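Local atomic coordinates of AvrRxo1-ORF2 (Xanthomonas oryzae pv. oryzicola, PDB entry 4Z8T), a protein that binds the type III effector AvrRxo1-ORF1, which has a polynucleotide kinase domain, and probably acts as its molecular chaperone. Residues A88-V91 against E92-S96. Sequence-based numbering, arbitrary orientation.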
ATOM      1  N   ALA B  88      -7.174   1.639  27.477  1.00 36.83           N
ATOM      2  CA  ALA B  88      -7.592   0.582  28.395  1.00 39.33           C
ATOM      3  C   ALA B  88      -8.867  -0.127  27.942  1.00 37.33           C
ATOM      4  O   ALA B  88      -8.952  -1.355  27.993  1.00 40.44           O
ATOM      5  CB  ALA B  88      -7.779   1.149  29.786  1.00 43.45           C
ATOM      6  N   HIS B  89      -9.861   0.648  27.521  1.00 38.23           N
ATOM      7  CA  HIS B  89     -11.115   0.084  27.033  1.00 39.71           C
ATOM      8  C   HIS B  89     -10.881  -0.809  25.818  1.00 38.12           C
ATOM      9  O   HIS B  89     -11.510  -1.862  25.683  1.00 36.44           O
ATOM     10  CB  HIS B  89     -12.099   1.196  26.675  1.00 43.50           C
ATOM     11  CG  HIS B  89     -12.573   1.987  27.854  1.00 47.98           C
ATOM     12  ND1 HIS B  89     -12.244   1.659  29.154  1.00 49.16           N
ATOM     13  CD2 HIS B  89     -13.352   3.091  27.930  1.00 51.34           C
ATOM     14  CE1 HIS B  89     -12.801   2.530  29.978  1.00 51.20           C
ATOM     15  NE2 HIS B  89     -13.480   3.407  29.261  1.00 51.78           N
ATOM     16  N   ILE B  90      -9.990  -0.369  24.933  1.00 35.02           N
ATOM     17  CA  ILE B  90      -9.612  -1.148  23.759  1.00 33.17           C
ATOM     18  C   ILE B  90      -9.016  -2.486  24.179  1.00 31.60           C
ATOM     19  O   ILE B  90      -9.449  -3.542  23.712  1.00 29.29           O
ATOM     20  CB  ILE B  90      -8.567  -0.398  22.913  1.00 33.68           C
ATOM     21  CG1 ILE B  90      -9.130   0.934  22.412  1.00 35.61           C
ATOM     22  CG2 ILE B  90      -8.064  -1.275  21.763  1.00 30.68           C
ATOM     23  CD1 ILE B  90     -10.232   0.794  21.395  1.00 39.84           C
ATOM     24  N   VAL B  91      -8.020  -2.435  25.062  1.00 28.61           N
ATOM     25  CA  VAL B  91      -7.316  -3.634  25.509  1.00 29.82           C
ATOM     26  C   VAL B  91      -8.273  -4.641  26.150  1.00 32.79           C
ATOM     27  O   VAL B  91      -8.172  -5.852  25.909  1.00 32.82           O
ATOM     28  CB  VAL B  91      -6.171  -3.272  26.477  1.00 33.08           C
ATOM     29  CG1 VAL B  91      -5.533  -4.522  27.054  1.00 36.58           C
ATOM     30  CG2 VAL B  91      -5.125  -2.441  25.752  1.00 32.14           C
ATOM     31  N   GLU B  92      -9.207  -4.129  26.948  1.00 32.18           N
ATOM     32  CA  GLU B  92     -10.222  -4.963  27.591  1.00 34.88           C
ATOM     33  C   GLU B  92     -11.126  -5.637  26.565  1.00 33.49           C
ATOM     34  O   GLU B  92     -11.491  -6.802  26.728  1.00 32.31           O
ATOM     35  CB  GLU B  92     -11.064  -4.133  28.562  1.00 37.07           C
ATOM     36  CG  GLU B  92     -10.318  -3.679  29.808  1.00 42.91           C
ATOM     37  CD  GLU B  92     -11.012  -2.520  30.502  1.00 46.86           C
ATOM     38  OE1 GLU B  92     -11.989  -1.979  29.937  1.00 48.89           O
ATOM     39  OE2 GLU B  92     -10.576  -2.146  31.611  1.00 52.90           O
ATOM     40  N   THR B  93     -11.487  -4.894  25.521  1.00 31.32           N
ATOM     41  CA  THR B  93     -12.261  -5.436  24.403  1.00 30.56           C
ATOM     42  C   THR B  93     -11.490  -6.579  23.741  1.00 28.44           C
ATOM     43  O   THR B  93     -12.057  -7.639  23.447  1.00 26.24           O
ATOM     44  CB  THR B  93     -12.579  -4.343  23.354  1.00 30.55           C
ATOM     45  OG1 THR B  93     -13.444  -3.349  23.926  1.00 34.37           O
ATOM     46  CG2 THR B  93     -13.259  -4.934  22.132  1.00 29.37           C
ATOM     47  N   LEU B  94     -10.191  -6.374  23.526  1.00 25.48           N
ATOM     48  CA  LEU B  94      -9.363  -7.385  22.880  1.00 25.78           C
ATOM     49  C   LEU B  94      -9.324  -8.704  23.636  1.00 27.28           C
ATOM     50  O   LEU B  94      -9.279  -9.770  23.028  1.00 27.44           O
ATOM     51  CB  LEU B  94      -7.937  -6.883  22.667  1.00 27.51           C
ATOM     52  CG  LEU B  94      -7.750  -5.733  21.686  1.00 27.23           C
ATOM     53  CD1 LEU B  94      -6.266  -5.475  21.501  1.00 25.49           C
ATOM     54  CD2 LEU B  94      -8.396  -6.052  20.355  1.00 22.65           C
ATOM     55  N   PHE B  95      -9.327  -8.637  24.961  1.00 29.32           N
ATOM     56  CA  PHE B  95      -9.285  -9.868  25.743  1.00 30.64           C
ATOM     57  C   PHE B  95     -10.657 -10.362  26.162  1.00 28.08           C
ATOM     58  O   PHE B  95     -10.775 -11.268  26.978  1.00 31.37           O
ATOM     59  CB  PHE B  95      -8.319  -9.735  26.916  1.00 36.51           C
ATOM     60  CG  PHE B  95      -6.891  -9.717  26.487  1.00 38.72           C
ATOM     61  CD1 PHE B  95      -6.225 -10.903  26.221  1.00 42.67           C
ATOM     62  CD2 PHE B  95      -6.230  -8.518  26.291  1.00 40.57           C
ATOM     63  CE1 PHE B  95      -4.910 -10.896  25.799  1.00 44.65           C
ATOM     64  CE2 PHE B  95      -4.923  -8.503  25.869  1.00 44.29           C
ATOM     65  CZ  PHE B  95      -4.255  -9.694  25.626  1.00 46.44           C
ATOM     66  N   SER B  96     -11.688  -9.775  25.570  1.00 29.45           N
ATOM     67  CA  SER B  96     -13.030 -10.302  25.716  1.00 26.01           C
ATOM     68  C   SER B  96     -13.353 -11.252  24.577  1.00 26.92           C
ATOM     69  O   SER B  96     -14.441 -11.814  24.538  1.00 26.08           O
ATOM     70  CB  SER B  96     -14.052  -9.169  25.753  1.00 29.25           C
ATOM     71  OG  SER B  96     -13.906  -8.413  26.938  1.00 34.48           O
TER
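The side chains of Val-91 and Phe-95 run next to each other, one helical turn apart. CG1 of Val-91 meets the ring of Phe-95 at CD2, 4.1 Å away. That methyl is anti to the backbone N (chi1 174°), which places it on the side of the later residue. The carbonyl O of Val-91 approaches the rim of the Phe-95 ring almost in plane, 3.3 Å from CD2. It also accepts the N-H of Phe-95. N of Thr-93 donates to His-89 O at 3.0 Å, and OG1 of Thr-93 comes equally close to the same oxygen. The Glu-92 chain runs past Ala-88 O, with its CG 3.2 Å from that oxygen. Its carboxylate lies beside the His-89 ring, the two planes 26° apart. This is the C-terminal end of helix 84-94, and Phe-95 is the first residue to leave helical backbone angles. Past it, Ser-96 OG donates to Glu-92 O at 2.9 Å, and Ser-96 N donates to Thr-93 O. Tyr-70 of helix 63-77 packs on both Val-91 and Phe-95. Thr-93 and Leu-94 rest on Pro-209 and Val-212 of the AvrRxo1-ORF1 chain.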